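Local atomic coordinates of fat acid-binding protein (Eubacterium ventriosum, PDB entry 3NYI), a protein that binds stearic acid and probably serves as a binding protein for long-chain fatty acids or other lipids. Residues S102-K107 against I119-S124; F90-L95 against V129-L134. One frame throughout, in Å; residues are numbered along the deposited sequence.

Contact 1: S102-K107 against I119-S124; sequences SAINAK and ICVIDS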
loop_
_atom_site.group_PDB
_atom_site.type_symbol
_atom_site.label_atom_id
_atom_site.label_comp_id
_atom_site.label_asym_id
_atom_site.label_seq_id
_atom_site.Cartn_x
_atom_site.Cartn_y
_atom_site.Cartn_z
ATOM N N SER A 102 -14.511 -6.508 5.839
ATOM C CA SER A 102 -15.355 -5.468 6.445
ATOM C C SER A 102 -16.104 -4.719 5.362
ATOM O O SER A 102 -17.291 -4.424 5.495
ATOM C CB SER A 102 -14.534 -4.478 7.275
ATOM O OG SER A 102 -13.941 -5.137 8.363
ATOM N N ALA A 103 -15.415 -4.429 4.255
ATOM C CA ALA A 103 -16.054 -3.686 3.179
ATOM C C ALA A 103 -17.137 -4.527 2.505
ATOM O O ALA A 103 -18.164 -4.006 2.080
ATOM C CB ALA A 103 -15.008 -3.209 2.138
ATOM N N ILE A 104 -16.900 -5.829 2.384
ATOM C CA ILE A 104 -17.907 -6.716 1.811
ATOM C C ILE A 104 -19.155 -6.712 2.700
ATOM O O ILE A 104 -20.288 -6.583 2.217
ATOM C CB ILE A 104 -17.393 -8.166 1.684
ATOM C CG1 ILE A 104 -16.327 -8.260 0.587
ATOM C CG2 ILE A 104 -18.548 -9.093 1.327
ATOM C CD1 ILE A 104 -16.829 -7.853 -0.774
ATOM N N ASN A 105 -18.951 -6.870 3.998
ATOM C CA ASN A 105 -20.090 -6.800 4.920
ATOM C C ASN A 105 -20.797 -5.449 4.857
ATOM O O ASN A 105 -22.016 -5.377 4.972
ATOM C CB ASN A 105 -19.688 -7.152 6.351
ATOM C CG ASN A 105 -19.628 -8.659 6.577
ATOM O OD1 ASN A 105 -19.233 -9.415 5.686
ATOM N ND2 ASN A 105 -20.035 -9.101 7.763
ATOM N N ALA A 106 -20.033 -4.382 4.643
ATOM C CA ALA A 106 -20.618 -3.042 4.591
ATOM C C ALA A 106 -21.444 -2.845 3.322
ATOM O O ALA A 106 -22.516 -2.225 3.353
ATOM C CB ALA A 106 -19.536 -1.984 4.696
ATOM N N LYS A 107 -20.945 -3.361 2.198
ATOM C CA LYS A 107 -21.722 -3.347 0.963
ATOM C C LYS A 107 -23.083 -4.024 1.175
ATOM O O LYS A 107 -24.129 -3.500 0.766
ATOM C CB LYS A 107 -20.944 -4.029 -0.179
ATOM C CG LYS A 107 -21.809 -4.377 -1.372
ATOM C CD LYS A 107 -20.981 -4.988 -2.479
ATOM C CE LYS A 107 -21.845 -5.443 -3.639
ATOM N NZ LYS A 107 -20.998 -5.890 -4.785
ATOM N N ILE A 119 -22.088 -0.924 -5.904
ATOM C CA ILE A 119 -20.893 -0.901 -5.072
ATOM C C ILE A 119 -20.010 -2.073 -5.467
ATOM O O ILE A 119 -20.430 -3.223 -5.393
ATOM C CB ILE A 119 -21.247 -1.036 -3.576
ATOM C CG1 ILE A 119 -22.195 0.079 -3.139
ATOM C CG2 ILE A 119 -19.982 -1.034 -2.715
ATOM C CD1 ILE A 119 -22.684 -0.072 -1.698
ATOM N N CYS A 120 -18.790 -1.771 -5.897
ATOM C CA CYS A 120 -17.817 -2.793 -6.264
ATOM C C CYS A 120 -16.648 -2.775 -5.264
ATOM O O CYS A 120 -15.986 -1.754 -5.101
ATOM C CB CYS A 120 -17.309 -2.545 -7.690
ATOM S SG CYS A 120 -15.927 -3.607 -8.144
ATOM N N VAL A 121 -16.413 -3.891 -4.580
ATOM C CA VAL A 121 -15.340 -3.953 -3.581
ATOM C C VAL A 121 -14.214 -4.797 -4.159
ATOM O O VAL A 121 -14.441 -5.915 -4.617
ATOM C CB VAL A 121 -15.825 -4.553 -2.240
ATOM C CG1 VAL A 121 -14.659 -4.691 -1.244
ATOM C CG2 VAL A 121 -16.932 -3.689 -1.647
ATOM N N ILE A 122 -13.007 -4.241 -4.159
ATOM C CA ILE A 122 -11.859 -4.915 -4.740
ATOM C C ILE A 122 -10.758 -5.189 -3.721
ATOM O O ILE A 122 -10.234 -4.264 -3.092
ATOM C CB ILE A 122 -11.254 -4.074 -5.886
ATOM C CG1 ILE A 122 -12.284 -3.863 -7.008
ATOM C CG2 ILE A 122 -9.951 -4.713 -6.399
ATOM C CD1 ILE A 122 -11.884 -2.783 -7.988
ATOM N N ASP A 123 -10.414 -6.464 -3.567
ATOM C CA ASP A 123 -9.175 -6.874 -2.893
ATOM C C ASP A 123 -8.004 -6.496 -3.803
ATOM O O ASP A 123 -7.715 -7.186 -4.784
ATOM C CB ASP A 123 -9.201 -8.396 -2.675
ATOM C CG ASP A 123 -7.880 -8.955 -2.125
ATOM O OD1 ASP A 123 -7.002 -8.185 -1.676
ATOM O OD2 ASP A 123 -7.724 -10.196 -2.152
ATOM N N SER A 124 -7.332 -5.396 -3.501
ATOM C CA SER A 124 -6.274 -4.912 -4.391
ATOM C C SER A 124 -5.122 -5.905 -4.575
ATOM O O SER A 124 -4.421 -5.853 -5.587
ATOM C CB SER A 124 -5.703 -3.581 -3.882
ATOM O OG SER A 124 -4.790 -3.777 -2.813
HETATM O O HOH W 1 -18.006 -6.740 -4.589
#
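Ala103, Ile104 and Lys107 of helix 99-113 pack against Ile119 and Val121 of strand 119-123 in a helix-on-sheet contact, apolar at one end and closed by a lysine at the other. The two segments run nearly antiparallel, at 169°, with their axes 8.8 Å apart at closest approach.

Val121 is the centre of the apolar part. Its CG1, anti to the backbone N (chi1 176°), reaches toward the helix and meets Ala103 CB at 3.7 Å; a residue as small as alanine lets the helix settle close to the strand here. Ile104 leaves the helix to one side, but its long CG1 branch brings CD1 back to 3.7 Å from Val121 CB, the two side chains crossing at a slant. Branched residues such as Val121 and Ile119 suit an extended strand and offer broad apolar surfaces to the helix.

Lys107 combines both roles. With CG anti to the backbone N and every later torsion extended, the chain slides past Ile119 in the opposite direction, with Lys107 CG 4.0 Å from Ile119 CG2. The methylenes thus cover the isoleucine while the ammonium group travels on to the strand backbone, where Lys107 NZ donates to Ile119 O at 2.8 Å. The C=O...N angle of 168° places the amine nearly head-on to the oxygen. A water accepts from Lys107 NZ at 3.1 Å and, more loosely, from Val121 N, so Lys107 grips the strand directly at Ile119 and through water at Val121.

On the strand's other face, Cys120 and Ile122 turn to helix 148-161, while its backbone pairs with strand 87-91. Strand 87-91, helix 99-113 and parallel strand 119-123 form a beta-alpha-beta unit, and this contact is the seating of its crossover helix on the second strand.

Contact 2: F90-L95 against V129-L134; sequences FTITTL and VTQALL
Where strand 87-91 runs out into the loop that follows it, Phe90, Thr91 and Ile92 lie against Gln131 and Leu134 of helix 128-143, in the buried middle of the protein. No hydrogen bond joins the two segments; the contact is made by van der Waals packing, and the polar end of Gln131 is held by Asp10.

Gln131 points at the strand end with CG anti to the backbone N (chi1 -168°) and the chain extended beyond it, which lays the amide over the face of the Thr91-Ile92 peptide, the two planes tilted by about 30°. Gln131 NE2 comes to 3.5 Å from Thr91 C, and Gln131 OE1 to 3.5 Å from Ile92 CA. NE2 is hydrogen-bonded to Asp10 OD1, and Asp10 OD2 accepts from the backbone N of Ile92, so one aspartate holds both the glutamine and the peptide it packs on. OE1 is buried without a partner in the model.

One helical turn on, Leu134 CD2 touches Phe90 CE1 at 4.0 Å, the side chains crossing at about a right angle. Helix 128-143, leading on from strand 119-123, covers the C-terminal end of the neighbouring parallel strand 87-91, where Phe90 fills the interface with Leu134 and meets Phe138 edge-to-face.

Beyond the strand, Thr93 OG1 accepts from Leu95 N at 3.1 Å, an ST turn. Ile92, on the way to it, has its side chain about 4 Å from the bound stearic acid.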
loop_
_atom_site.group_PDB
_atom_site.type_symbol
_atom_site.label_atom_id
_atom_site.label_comp_id
_atom_site.label_asym_id
_atom_site.label_seq_id
_atom_site.Cartn_x
_atom_site.Cartn_y
_atom_site.Cartn_z
ATOM N N PHE A 90 -11.238 0.024 -2.997
ATOM C CA PHE A 90 -10.023 -0.807 -2.936
ATOM C C PHE A 90 -9.562 -1.015 -1.497
ATOM O O PHE A 90 -9.592 -0.095 -0.685
ATOM C CB PHE A 90 -8.872 -0.141 -3.690
ATOM C CG PHE A 90 -9.112 0.010 -5.151
ATOM C CD1 PHE A 90 -8.592 -0.917 -6.047
ATOM C CD2 PHE A 90 -9.845 1.085 -5.641
ATOM C CE1 PHE A 90 -8.806 -0.781 -7.409
ATOM C CE2 PHE A 90 -10.061 1.231 -7.002
ATOM C CZ PHE A 90 -9.543 0.295 -7.889
ATOM N N THR A 91 -9.106 -2.222 -1.185
ATOM C CA THR A 91 -8.601 -2.488 0.151
ATOM C C THR A 91 -7.230 -3.108 0.057
ATOM O O THR A 91 -6.823 -3.612 -0.999
ATOM C CB THR A 91 -9.497 -3.471 0.941
ATOM O OG1 THR A 91 -9.393 -4.778 0.368
ATOM C CG2 THR A 91 -10.942 -3.037 0.897
ATOM N N ILE A 92 -6.526 -3.070 1.180
ATOM C CA ILE A 92 -5.257 -3.769 1.316
ATOM C C ILE A 92 -5.491 -5.267 1.044
ATOM O O ILE A 92 -6.612 -5.769 1.215
ATOM C CB ILE A 92 -4.696 -3.540 2.743
ATOM C CG1 ILE A 92 -3.223 -3.973 2.850
ATOM C CG2 ILE A 92 -5.581 -4.263 3.796
ATOM C CD1 ILE A 92 -2.570 -3.624 4.229
ATOM N N THR A 93 -4.447 -5.978 0.618
ATOM C CA THR A 93 -4.539 -7.427 0.395
ATOM C C THR A 93 -5.218 -8.187 1.539
ATOM O O THR A 93 -4.940 -7.949 2.712
ATOM C CB THR A 93 -3.154 -8.069 0.136
ATOM O OG1 THR A 93 -3.295 -9.494 0.073
ATOM C CG2 THR A 93 -2.174 -7.713 1.238
ATOM N N THR A 94 -6.110 -9.111 1.185
ATOM C CA THR A 94 -6.824 -9.907 2.180
ATOM C C THR A 94 -5.876 -10.775 2.978
ATOM O O THR A 94 -6.235 -11.263 4.043
ATOM C CB THR A 94 -7.838 -10.865 1.532
ATOM O OG1 THR A 94 -7.194 -11.567 0.461
ATOM C CG2 THR A 94 -9.010 -10.110 0.991
ATOM N N LEU A 95 -4.679 -11.005 2.446
ATOM C CA LEU A 95 -3.684 -11.805 3.169
ATOM C C LEU A 95 -3.033 -11.062 4.339
ATOM O O LEU A 95 -2.381 -11.702 5.160
ATOM C CB LEU A 95 -2.609 -12.366 2.206
ATOM C CG LEU A 95 -3.180 -13.305 1.135
ATOM C CD1 LEU A 95 -2.108 -13.765 0.121
ATOM C CD2 LEU A 95 -3.847 -14.505 1.790
ATOM N N VAL A 129 2.599 1.545 -1.528
ATOM C CA VAL A 129 2.927 2.040 -2.880
ATOM C C VAL A 129 2.185 1.311 -4.035
ATOM O O VAL A 129 1.739 1.961 -4.977
ATOM C CB VAL A 129 4.471 2.124 -3.134
ATOM C CG1 VAL A 129 5.103 0.725 -3.152
ATOM C CG2 VAL A 129 4.799 2.908 -4.445
ATOM N N THR A 130 2.058 -0.018 -3.972
ATOM C CA THR A 130 1.419 -0.726 -5.080
ATOM C C THR A 130 -0.093 -0.616 -5.005
ATOM O O THR A 130 -0.759 -0.733 -5.999
ATOM C CB THR A 130 1.817 -2.220 -5.204
ATOM O OG1 THR A 130 1.897 -2.810 -3.905
ATOM C CG2 THR A 130 3.183 -2.393 -5.948
ATOM N N GLN A 131 -0.644 -0.421 -3.807
ATOM C CA GLN A 131 -2.048 -0.139 -3.720
ATOM C C GLN A 131 -2.296 1.238 -4.320
ATOM O O GLN A 131 -3.263 1.424 -5.053
ATOM C CB GLN A 131 -2.534 -0.187 -2.257
ATOM C CG GLN A 131 -4.053 -0.185 -2.118
ATOM C CD GLN A 131 -4.446 -0.394 -0.659
ATOM O OE1 GLN A 131 -3.657 -0.929 0.125
ATOM N NE2 GLN A 131 -5.650 0.035 -0.288
ATOM N N ALA A 132 -1.426 2.205 -4.020
ATOM C CA ALA A 132 -1.530 3.532 -4.646
ATOM C C ALA A 132 -1.379 3.466 -6.188
ATOM O O ALA A 132 -2.145 4.100 -6.936
ATOM C CB ALA A 132 -0.493 4.476 -4.047
ATOM N N LEU A 133 -0.409 2.686 -6.655
ATOM C CA LEU A 133 -0.214 2.506 -8.113
ATOM C C LEU A 133 -1.437 1.893 -8.793
ATOM O O LEU A 133 -1.812 2.304 -9.894
ATOM C CB LEU A 133 1.017 1.633 -8.390
ATOM C CG LEU A 133 2.345 2.353 -8.145
ATOM C CD1 LEU A 133 3.509 1.367 -8.144
ATOM C CD2 LEU A 133 2.550 3.460 -9.206
ATOM N N LEU A 134 -2.057 0.902 -8.146
ATOM C CA LEU A 134 -3.236 0.276 -8.729
ATOM C C LEU A 134 -4.407 1.251 -8.782
ATOM O O LEU A 134 -5.087 1.361 -9.795
ATOM C CB LEU A 134 -3.642 -0.987 -7.958
ATOM C CG LEU A 134 -4.851 -1.722 -8.548
ATOM C CD1 LEU A 134 -4.479 -2.389 -9.887
ATOM C CD2 LEU A 134 -5.393 -2.765 -7.563
#

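Contacts 1 and 2 stand on neighbouring parallel strands of one sheet, their centres 13 Å apart, and contact 1 falls within the stretch of chain that contact 2 brings together. They meet where both strands end: Ser124 OG lies 2.7 Å from Thr91 O and Asp123 OD2 3.0 Å from Thr94 OG1, both probable hydrogen bonds that fasten the C-terminal ends of the two strands and the turns after them. Deeper in, Ile122 CD1 packs on Phe90 CE1 at 3.7 Å. Their relation to the ligand differs sharply. Contact 2 borders the bound stearic acid, whereas in contact 1 the side chain of Ala103 is about 12 Å from it, and the centre of contact 1 is about 17 Å from the centre of the chain.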